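Local coordinates for glycoside Hydrolase (Bacteroides uniformis, PDB 5T99), which probably cleaves terminal galactose residues from agarose-derived sugars, as a family 2 glycoside hydrolase that binds the sugar mimic d-galacto-isofagomine, at residues Ile102-Phe107 and Gly132-Ile137; Ile28-Asn33 and Val172-Asp177; Arg502-Leu507 and Lys782-Met787. All blocks are in the same frame, centred on the assembly; numbering follows the deposited sequence.

Overall arrangement
Followed from the N terminus, the chain first lays down segment 28-33, which waits about 139 residues for 172-177 to close contact 2. Nested inside that loop, residues 102-107 pair with 132-137 in contact 1. Strand 172-177 then slots in between 28-29 and 102-107, so both contacts belong to one antiparallel sheet of the sugar-binding domain, with centres about 9 Å apart. Contact 3 comes later, in series: residues 502-507, in a loop of the TIM barrel, meet a turn at 782-787 in the C-terminal domain. It lies across the chain's centre, about 48 Å from contact 1 between centres. Two contacts thus build one sheet within a domain, and the third joins two domains.

Contact 1 of 3, residues Ile102-Phe107 and Gly132-Ile137; sequences IVRIGF and GFEIDI
Arg104 and Glu134 meet diagonally across the antiparallel pair of strands 102-107 and 133-136, part of a sheet in the family 2 sugar-binding domain. Arg104 shows how one long side chain can serve several neighbours. Its CB lies 3.4 Å from Ile135 O, and CG passes the carboxylate carbon of Asp136, whose OD1 is bonded to Thr138. CD, reached through an extended chi2, lies 3.6 Å from Glu134 OE1; the bend at chi3 (-73°) beyond it turns the guanidinium so that NH1 comes within 3.0 Å of Glu134 OE2 in a salt bridge. A weak bond from NH1 to OE1 joins it. The two planar groups stand nearly perpendicular, 79° apart, and water 1 spans the gap, donating to OE1 and weakly accepting from NH1. NH2 of Arg104 also bridges to Asp177 and OE2 of Glu134 to Arg175, so acid and base alternate along a line that ends on strand 172-177, where it began.

Ile105 and Ile135 run alongside each other on the apolar face. At the far end CB of Phe107 rests over one face of the Phe133 ring; the two rings are nearly parallel but offset, with little overlap, and CD2 of Phe107 is 3.5 Å from CE1 of Phe133. Ile105 and Phe107 pack onward against Leu149 of strand 146-153. Backbone bonds fix the register, among them Phe107 N to Phe133 O at 2.8 Å.

A leucine in place of Arg104 would probably leave the carboxylate of Asp177 without its mate and strip Glu134 of one of its two arginines. The chemistry is that of an amphipathic sheet: a chain of alternating charges bonds the strands on the face of Arg104 and Glu134, while hydrophobic packing on the other joins them to a second sheet.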
loop_
_atom_site.group_PDB
_atom_site.type_symbol
_atom_site.label_atom_id
_atom_site.label_comp_id
_atom_site.label_asym_id
_atom_site.label_seq_id
_atom_site.Cartn_x
_atom_site.Cartn_y
_atom_site.Cartn_z
ATOM N N ILE A 102 32.695 5.357 -8.697
ATOM C CA ILE A 102 31.683 6.271 -8.169
ATOM C C ILE A 102 30.870 5.458 -7.177
ATOM O O ILE A 102 30.425 4.361 -7.489
ATOM C CB ILE A 102 30.750 6.832 -9.258
ATOM C CG1 ILE A 102 31.546 7.479 -10.411
ATOM C CG2 ILE A 102 29.761 7.823 -8.654
ATOM C CD1 ILE A 102 32.410 8.660 -10.026
ATOM N N VAL A 103 30.698 5.993 -5.977
ATOM C CA VAL A 103 30.026 5.277 -4.897
ATOM C C VAL A 103 28.928 6.173 -4.354
ATOM O O VAL A 103 29.190 7.316 -4.011
ATOM C CB VAL A 103 31.010 4.897 -3.779
ATOM C CG1 VAL A 103 30.299 4.097 -2.681
ATOM C CG2 VAL A 103 32.177 4.100 -4.362
ATOM N N ARG A 104 27.700 5.654 -4.319
ATOM C CA ARG A 104 26.524 6.383 -3.829
ATOM C C ARG A 104 25.716 5.490 -2.891
ATOM O O ARG A 104 25.746 4.261 -3.027
ATOM C CB ARG A 104 25.638 6.812 -4.995
ATOM C CG ARG A 104 26.304 7.745 -6.008
ATOM C CD ARG A 104 25.480 7.839 -7.290
ATOM N NE ARG A 104 25.559 6.610 -8.100
ATOM C CZ ARG A 104 24.596 6.115 -8.894
ATOM N NH1 ARG A 104 23.408 6.713 -9.019
ATOM N NH2 ARG A 104 24.824 4.982 -9.572
ATOM N N ILE A 105 25.020 6.106 -1.936
ATOM C CA ILE A 105 24.102 5.393 -1.067
ATOM C C ILE A 105 22.705 5.951 -1.310
ATOM O O ILE A 105 22.471 7.153 -1.148
ATOM C CB ILE A 105 24.441 5.517 0.433
ATOM C CG1 ILE A 105 25.924 5.248 0.698
ATOM C CG2 ILE A 105 23.575 4.568 1.260
ATOM C CD1 ILE A 105 26.392 3.856 0.366
ATOM N N GLY A 106 21.796 5.068 -1.703
ATOM C CA GLY A 106 20.432 5.439 -1.991
ATOM C C GLY A 106 19.570 5.063 -0.804
ATOM O O GLY A 106 19.618 3.920 -0.336
ATOM N N PHE A 107 18.796 6.034 -0.317
ATOM C CA PHE A 107 17.786 5.814 0.704
ATOM C C PHE A 107 16.407 5.939 0.051
ATOM O O PHE A 107 16.040 7.021 -0.413
ATOM C CB PHE A 107 17.933 6.865 1.828
ATOM C CG PHE A 107 19.256 6.817 2.554
ATOM C CD1 PHE A 107 19.385 6.125 3.751
ATOM C CD2 PHE A 107 20.361 7.478 2.058
ATOM C CE1 PHE A 107 20.601 6.083 4.429
ATOM C CE2 PHE A 107 21.575 7.442 2.729
ATOM C CZ PHE A 107 21.693 6.747 3.922
ATOM N N GLY A 132 12.514 9.408 -1.806
ATOM C CA GLY A 132 13.854 8.897 -1.579
ATOM C C GLY A 132 14.879 9.953 -1.904
ATOM O O GLY A 132 14.545 10.990 -2.489
ATOM N N PHE A 133 16.122 9.699 -1.505
ATOM C CA PHE A 133 17.250 10.577 -1.820
ATOM C C PHE A 133 18.543 9.768 -1.930
ATOM O O PHE A 133 18.614 8.602 -1.528
ATOM C CB PHE A 133 17.387 11.711 -0.782
ATOM C CG PHE A 133 17.688 11.238 0.621
ATOM C CD1 PHE A 133 19.002 11.187 1.088
ATOM C CD2 PHE A 133 16.658 10.842 1.473
ATOM C CE1 PHE A 133 19.282 10.756 2.376
ATOM C CE2 PHE A 133 16.932 10.409 2.758
ATOM C CZ PHE A 133 18.246 10.367 3.214
ATOM N N GLU A 134 19.561 10.412 -2.469
ATOM C CA GLU A 134 20.838 9.775 -2.789
ATOM C C GLU A 134 21.987 10.645 -2.297
ATOM O O GLU A 134 21.935 11.847 -2.460
ATOM C CB GLU A 134 20.932 9.620 -4.304
ATOM C CG GLU A 134 22.022 8.679 -4.734
ATOM C CD GLU A 134 21.992 8.382 -6.219
ATOM O OE1 GLU A 134 22.257 9.313 -7.019
ATOM O OE2 GLU A 134 21.742 7.200 -6.564
ATOM N N ILE A 135 23.012 10.048 -1.700
ATOM C CA ILE A 135 24.231 10.784 -1.342
ATOM C C ILE A 135 25.400 10.221 -2.148
ATOM O O ILE A 135 25.489 9.009 -2.350
ATOM C CB ILE A 135 24.538 10.730 0.173
ATOM C CG1 ILE A 135 25.126 9.366 0.564
ATOM C CG2 ILE A 135 23.289 11.052 0.984
ATOM C CD1 ILE A 135 25.389 9.185 2.041
ATOM N N ASP A 136 26.284 11.095 -2.612
ATOM C CA ASP A 136 27.501 10.668 -3.296
ATOM C C ASP A 136 28.647 10.713 -2.291
ATOM O O ASP A 136 29.057 11.792 -1.856
ATOM C CB ASP A 136 27.776 11.568 -4.506
ATOM C CG ASP A 136 28.834 10.998 -5.432
ATOM O OD1 ASP A 136 29.749 10.305 -4.950
ATOM O OD2 ASP A 136 28.770 11.250 -6.652
ATOM N N ILE A 137 29.162 9.539 -1.928
ATOM C CA ILE A 137 30.283 9.438 -0.973
ATOM C C ILE A 137 31.676 9.252 -1.611
ATOM O O ILE A 137 32.654 9.035 -0.890
ATOM C CB ILE A 137 30.032 8.350 0.102
ATOM C CG1 ILE A 137 30.093 6.934 -0.477
ATOM C CG2 ILE A 137 28.701 8.589 0.786
ATOM C CD1 ILE A 137 30.283 5.860 0.575
HETATM O O HOH W 1 22.706 9.763 -9.758
#

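Contact 2 of 3, residues Ile28-Asn33 and Val172-Asp177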
loop_
_atom_site.group_PDB
_atom_site.type_symbol
_atom_site.label_atom_id
_atom_site.label_comp_id
_atom_site.label_asym_id
_atom_site.label_seq_id
_atom_site.Cartn_x
_atom_site.Cartn_y
_atom_site.Cartn_z
ATOM N N ILE A 28 23.305 -2.964 -4.695
ATOM C CA ILE A 28 23.068 -4.022 -3.693
ATOM C C ILE A 28 22.626 -3.448 -2.361
ATOM O O ILE A 28 22.858 -2.279 -2.066
ATOM C CB ILE A 28 24.304 -4.935 -3.484
ATOM C CG1 ILE A 28 25.463 -4.189 -2.786
ATOM C CG2 ILE A 28 24.754 -5.509 -4.824
ATOM C CD1 ILE A 28 26.634 -5.078 -2.434
ATOM N N SER A 29 22.014 -4.303 -1.555
ATOM C CA SER A 29 21.479 -3.916 -0.259
ATOM C C SER A 29 22.575 -3.483 0.706
ATOM O O SER A 29 23.567 -4.184 0.874
ATOM C CB SER A 29 20.700 -5.068 0.369
ATOM O OG SER A 29 20.255 -4.722 1.676
ATOM N N PHE A 30 22.365 -2.327 1.331
ATOM C CA PHE A 30 23.250 -1.782 2.346
ATOM C C PHE A 30 22.534 -1.752 3.705
ATOM O O PHE A 30 22.908 -0.984 4.584
ATOM C CB PHE A 30 23.692 -0.370 1.923
ATOM C CG PHE A 30 25.026 0.061 2.492
ATOM C CD1 PHE A 30 26.184 -0.684 2.244
ATOM C CD2 PHE A 30 25.135 1.231 3.240
ATOM C CE1 PHE A 30 27.415 -0.281 2.749
ATOM C CE2 PHE A 30 26.364 1.639 3.748
ATOM C CZ PHE A 30 27.506 0.882 3.503
ATOM N N ASN A 31 21.544 -2.629 3.877
ATOM C CA ASN A 31 20.683 -2.664 5.064
ATOM C C ASN A 31 21.314 -3.310 6.295
ATOM O O ASN A 31 20.839 -3.098 7.413
ATOM C CB ASN A 31 19.400 -3.454 4.759
ATOM C CG ASN A 31 18.420 -2.692 3.891
ATOM O OD1 ASN A 31 18.571 -1.502 3.636
ATOM N ND2 ASN A 31 17.394 -3.381 3.443
ATOM N N GLU A 32 22.346 -4.121 6.098
ATOM C CA GLU A 32 22.839 -4.969 7.169
ATOM C C GLU A 32 23.829 -4.205 8.040
ATOM O O GLU A 32 24.578 -3.352 7.551
ATOM C CB GLU A 32 23.481 -6.252 6.611
ATOM C CG GLU A 32 22.488 -7.277 6.055
ATOM C CD GLU A 32 21.783 -6.810 4.784
ATOM O OE1 GLU A 32 20.534 -6.881 4.743
ATOM O OE2 GLU A 32 22.474 -6.351 3.835
ATOM N N ASN A 33 23.801 -4.520 9.335
ATOM C CA ASN A 33 24.826 -4.122 10.313
ATOM C C ASN A 33 24.896 -2.619 10.586
ATOM O O ASN A 33 25.920 -1.988 10.353
ATOM C CB ASN A 33 26.208 -4.683 9.926
ATOM C CG ASN A 33 26.204 -6.199 9.777
ATOM O OD1 ASN A 33 25.758 -6.920 10.662
ATOM N ND2 ASN A 33 26.703 -6.682 8.652
ATOM N N VAL A 172 17.819 0.613 1.878
ATOM C CA VAL A 172 18.987 1.436 1.600
ATOM C C VAL A 172 19.852 0.659 0.618
ATOM O O VAL A 172 19.957 -0.562 0.728
ATOM C CB VAL A 172 19.758 1.754 2.902
ATOM C CG1 VAL A 172 20.961 2.642 2.622
ATOM C CG2 VAL A 172 18.834 2.441 3.906
ATOM N N TRP A 173 20.464 1.359 -0.334
ATOM C CA TRP A 173 21.186 0.715 -1.438
ATOM C C TRP A 173 22.602 1.272 -1.610
ATOM O O TRP A 173 22.806 2.478 -1.540
ATOM C CB TRP A 173 20.403 0.875 -2.745
ATOM C CG TRP A 173 19.028 0.331 -2.634
ATOM C CD1 TRP A 173 17.904 1.026 -2.320
ATOM C CD2 TRP A 173 18.631 -1.037 -2.773
ATOM N NE1 TRP A 173 16.828 0.186 -2.274
ATOM C CE2 TRP A 173 17.242 -1.089 -2.546
ATOM C CE3 TRP A 173 19.314 -2.224 -3.067
ATOM C CZ2 TRP A 173 16.512 -2.280 -2.616
ATOM C CZ3 TRP A 173 18.593 -3.418 -3.130
ATOM C CH2 TRP A 173 17.200 -3.431 -2.914
ATOM N N LEU A 174 23.561 0.377 -1.817
ATOM C CA LEU A 174 24.916 0.741 -2.194
ATOM C C LEU A 174 25.054 0.594 -3.706
ATOM O O LEU A 174 24.714 -0.446 -4.256
ATOM C CB LEU A 174 25.921 -0.175 -1.482
ATOM C CG LEU A 174 27.394 -0.093 -1.905
ATOM C CD1 LEU A 174 28.005 1.217 -1.442
ATOM C CD2 LEU A 174 28.153 -1.301 -1.361
ATOM N N ARG A 175 25.563 1.633 -4.364
ATOM C CA ARG A 175 25.743 1.647 -5.817
ATOM C C ARG A 175 27.199 1.959 -6.115
ATOM O O ARG A 175 27.690 3.046 -5.784
ATOM C CB ARG A 175 24.814 2.679 -6.464
ATOM C CG ARG A 175 23.359 2.225 -6.496
ATOM C CD ARG A 175 22.361 3.374 -6.520
ATOM N NE ARG A 175 21.023 2.936 -6.109
ATOM C CZ ARG A 175 20.006 3.745 -5.785
ATOM N NH1 ARG A 175 20.131 5.083 -5.832
ATOM N NH2 ARG A 175 18.839 3.208 -5.412
ATOM N N VAL A 176 27.893 0.991 -6.707
ATOM C CA VAL A 176 29.286 1.133 -7.060
ATOM C C VAL A 176 29.329 1.097 -8.577
ATOM O O VAL A 176 28.995 0.076 -9.181
ATOM C CB VAL A 176 30.130 -0.004 -6.455
ATOM C CG1 VAL A 176 31.581 0.067 -6.940
ATOM C CG2 VAL A 176 30.077 0.063 -4.935
ATOM N N ASP A 177 29.719 2.212 -9.189
ATOM C CA ASP A 177 29.768 2.326 -10.642
ATOM C C ASP A 177 31.160 2.700 -11.157
ATOM O O ASP A 177 31.958 3.282 -10.428
ATOM C CB ASP A 177 28.747 3.366 -11.108
ATOM C CG ASP A 177 27.324 2.855 -11.034
ATOM O OD1 ASP A 177 26.804 2.405 -12.069
ATOM O OD2 ASP A 177 26.728 2.887 -9.938
HETATM O O HOH W 2 18.400 -2.584 0.301
#
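The ring of Phe30 has the CG1 methyl of Val172 at its edge, near its plane, and CB of Leu174 approaching obliquely, 3.8 Å from CD1. The setting is an edge of the jelly-roll beta-sandwich of the family 2 sugar-binding domain, where the short strand 28-29 pairs with 172-177 and the chain then turns away. Outside the two segments, Lys90 makes a cation-pi contact with this ring and Phe92 meets it edge-to-face. Trp173 is the second flat group: water 2 sits over the centre of one of its faces, Ser29 N and the carbonyl carbon of Ile28 come in obliquely, and its NE1 bonds to Asp108.

The pairing illustrates how a two-residue strand can extend the edge of a sheet. Ile28 and Leu174 form a hydrogen-bonded pair, with Leu174 N 2.8 Å from Ile28 O and Ile28 N 2.9 Å from Leu174 O. Their side chains run alongside each other, Ile28 CG1 lying 4.2 Å from Leu174 CD2. At Ser29 and Trp173 the side chains diverge, yet the indole swings back over the strand: chi1 (-57°), with the ring turned about chi2, brings CE3 to 3.6 Å from Ile28 C. Phe30 takes a different course. Its CB points toward 172-177, and chi1 (-154°) then swings the ring to Leu174, whose other neighbours include Val103 and Ile105 on the next strand.

The turn out of the strand begins at Ser29 itself, an ST turn in which its OG accepts from Asn31 N. Two donors hold the carbonyl oxygen of Val172. Phe30 N reaches it from well above the carbonyl plane, 42° out of it, and water 2, itself 3.1 Å from Ser29 OG, donates to Val172 O at 2.6 Å.

Contact 3 of 3, residues Arg502-Leu507 and Lys782-Met787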
loop_
_atom_site.group_PDB
_atom_site.type_symbol
_atom_site.label_atom_id
_atom_site.label_comp_id
_atom_site.label_asym_id
_atom_site.label_seq_id
_atom_site.Cartn_x
_atom_site.Cartn_y
_atom_site.Cartn_z
ATOM N N ARG A 502 -14.672 -4.993 13.912
ATOM C CA ARG A 502 -14.885 -6.386 13.484
ATOM C C ARG A 502 -15.694 -7.163 14.511
ATOM O O ARG A 502 -15.314 -7.204 15.676
ATOM C CB ARG A 502 -13.539 -7.110 13.286
ATOM C CG ARG A 502 -13.670 -8.523 12.714
ATOM C CD ARG A 502 -12.325 -9.109 12.302
ATOM N NE ARG A 502 -11.364 -9.079 13.398
ATOM C CZ ARG A 502 -11.365 -9.900 14.451
ATOM N NH1 ARG A 502 -12.276 -10.862 14.581
ATOM N NH2 ARG A 502 -10.434 -9.756 15.394
ATOM N N GLY A 503 -16.792 -7.772 14.074
ATOM C CA GLY A 503 -17.595 -8.641 14.926
ATOM C C GLY A 503 -18.276 -8.002 16.133
ATOM O O GLY A 503 -18.557 -8.693 17.107
ATOM N N VAL A 504 -18.551 -6.697 16.066
ATOM C CA VAL A 504 -19.218 -5.977 17.149
ATOM C C VAL A 504 -20.541 -5.443 16.631
ATOM O O VAL A 504 -20.567 -4.694 15.670
ATOM C CB VAL A 504 -18.350 -4.823 17.690
ATOM C CG1 VAL A 504 -19.095 -4.040 18.768
ATOM C CG2 VAL A 504 -17.037 -5.369 18.240
ATOM N N TYR A 505 -21.629 -5.847 17.279
ATOM C CA TYR A 505 -22.988 -5.422 16.938
ATOM C C TYR A 505 -23.619 -4.856 18.205
ATOM O O TYR A 505 -23.504 -5.458 19.294
ATOM C CB TYR A 505 -23.800 -6.612 16.408
ATOM C CG TYR A 505 -23.027 -7.406 15.403
ATOM C CD1 TYR A 505 -23.017 -7.039 14.060
ATOM C CD2 TYR A 505 -22.241 -8.486 15.800
ATOM C CE1 TYR A 505 -22.281 -7.751 13.139
ATOM C CE2 TYR A 505 -21.491 -9.204 14.883
ATOM C CZ TYR A 505 -21.514 -8.828 13.556
ATOM O OH TYR A 505 -20.772 -9.539 12.646
ATOM N N HIS A 506 -24.264 -3.699 18.065
ATOM C CA HIS A 506 -24.898 -3.008 19.195
ATOM C C HIS A 506 -26.409 -3.032 18.999
ATOM O O HIS A 506 -26.931 -2.335 18.118
ATOM C CB HIS A 506 -24.392 -1.561 19.297
ATOM C CG HIS A 506 -22.997 -1.445 19.823
ATOM N ND1 HIS A 506 -22.158 -0.403 19.487
ATOM C CD2 HIS A 506 -22.286 -2.249 20.652
ATOM C CE1 HIS A 506 -20.997 -0.562 20.098
ATOM N NE2 HIS A 506 -21.049 -1.674 20.810
ATOM N N LEU A 507 -27.095 -3.837 19.815
ATOM C CA LEU A 507 -28.540 -4.079 19.676
ATOM C C LEU A 507 -29.333 -3.601 20.915
ATOM O O LEU A 507 -29.146 -4.166 22.001
ATOM C CB LEU A 507 -28.782 -5.575 19.415
ATOM C CG LEU A 507 -28.242 -6.105 18.074
ATOM C CD1 LEU A 507 -28.416 -7.613 17.941
ATOM C CD2 LEU A 507 -28.899 -5.397 16.894
ATOM N N LYS A 782 -4.553 -10.758 23.239
ATOM C CA LYS A 782 -5.936 -11.094 23.520
ATOM C C LYS A 782 -6.690 -11.253 22.224
ATOM O O LYS A 782 -6.450 -10.518 21.258
ATOM C CB LYS A 782 -6.611 -9.996 24.334
ATOM C CG LYS A 782 -6.031 -9.803 25.732
ATOM C CD LYS A 782 -6.619 -8.571 26.413
ATOM C CE LYS A 782 -8.019 -8.840 26.941
ATOM N NZ LYS A 782 -8.882 -7.633 26.831
ATOM N N ALA A 783 -7.617 -12.202 22.205
ATOM C CA ALA A 783 -8.565 -12.296 21.112
ATOM C C ALA A 783 -9.449 -11.062 21.132
ATOM O O ALA A 783 -9.624 -10.436 22.178
ATOM C CB ALA A 783 -9.410 -13.555 21.215
ATOM N N PHE A 784 -9.945 -10.695 19.950
ATOM C CA PHE A 784 -10.980 -9.682 19.792
ATOM C C PHE A 784 -12.020 -10.290 18.872
ATOM O O PHE A 784 -11.679 -10.838 17.817
ATOM C CB PHE A 784 -10.409 -8.386 19.196
ATOM C CG PHE A 784 -11.431 -7.282 19.050
ATOM C CD1 PHE A 784 -11.912 -6.609 20.169
ATOM C CD2 PHE A 784 -11.915 -6.917 17.792
ATOM C CE1 PHE A 784 -12.857 -5.599 20.042
ATOM C CE2 PHE A 784 -12.862 -5.908 17.659
ATOM C CZ PHE A 784 -13.335 -5.250 18.787
ATOM N N SER A 785 -13.279 -10.216 19.284
ATOM C CA SER A 785 -14.385 -10.844 18.565
ATOM C C SER A 785 -14.060 -12.251 18.035
ATOM O O SER A 785 -14.332 -12.574 16.875
ATOM C CB SER A 785 -14.878 -9.917 17.449
ATOM O OG SER A 785 -15.385 -8.711 17.995
ATOM N N GLY A 786 -13.465 -13.066 18.910
ATOM C CA GLY A 786 -13.152 -14.463 18.635
ATOM C C GLY A 786 -11.749 -14.761 18.130
ATOM O O GLY A 786 -11.324 -15.924 18.160
ATOM N N MET A 787 -11.019 -13.739 17.678
ATOM C CA MET A 787 -9.785 -13.976 16.939
ATOM C C MET A 787 -8.670 -13.007 17.268
ATOM O O MET A 787 -8.890 -11.885 17.734
ATOM C CB MET A 787 -10.046 -13.930 15.427
ATOM C CG MET A 787 -10.688 -15.192 14.859
ATOM S SD MET A 787 -10.910 -15.176 13.062
ATOM C CE MET A 787 -12.471 -14.308 12.894
#
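Phe784 lays its ring beside the backbone of Arg502 and against Val504: CE2 comes within 3.4 Å of Arg502 O, and CZ meets the CG2 methyl of Val504 at 3.7 Å, the two side chains crossing at about a right angle. Arg502 presents the edge of its guanidinium to the carbonyls of the type I' turn from Phe784 to Met787. Its chain, bent at chi3 (55°), brings NH2 to 2.9 Å from Phe784 O, with a weak second bond from NH1. Met787 N reaches that same oxygen from the opposite face of the carbonyl plane, so the turn's own bond and the visiting arginine share one acceptor. In the other direction, Ser785 OG donates to Arg502 O at 2.8 Å. Gly503 suits this close approach, since a CB there would collide with Ser785 CB. The arginine is held from elsewhere too, by a salt bridge from NE to Asp591 and a bond from NH2 to Asn767 O. The contact thus docks the loop between strand 490-495 and helix 534-543, on the TIM barrel, onto the turn between strands 780-782 and 787-793, which belong to two different sheets of the C-terminal domain.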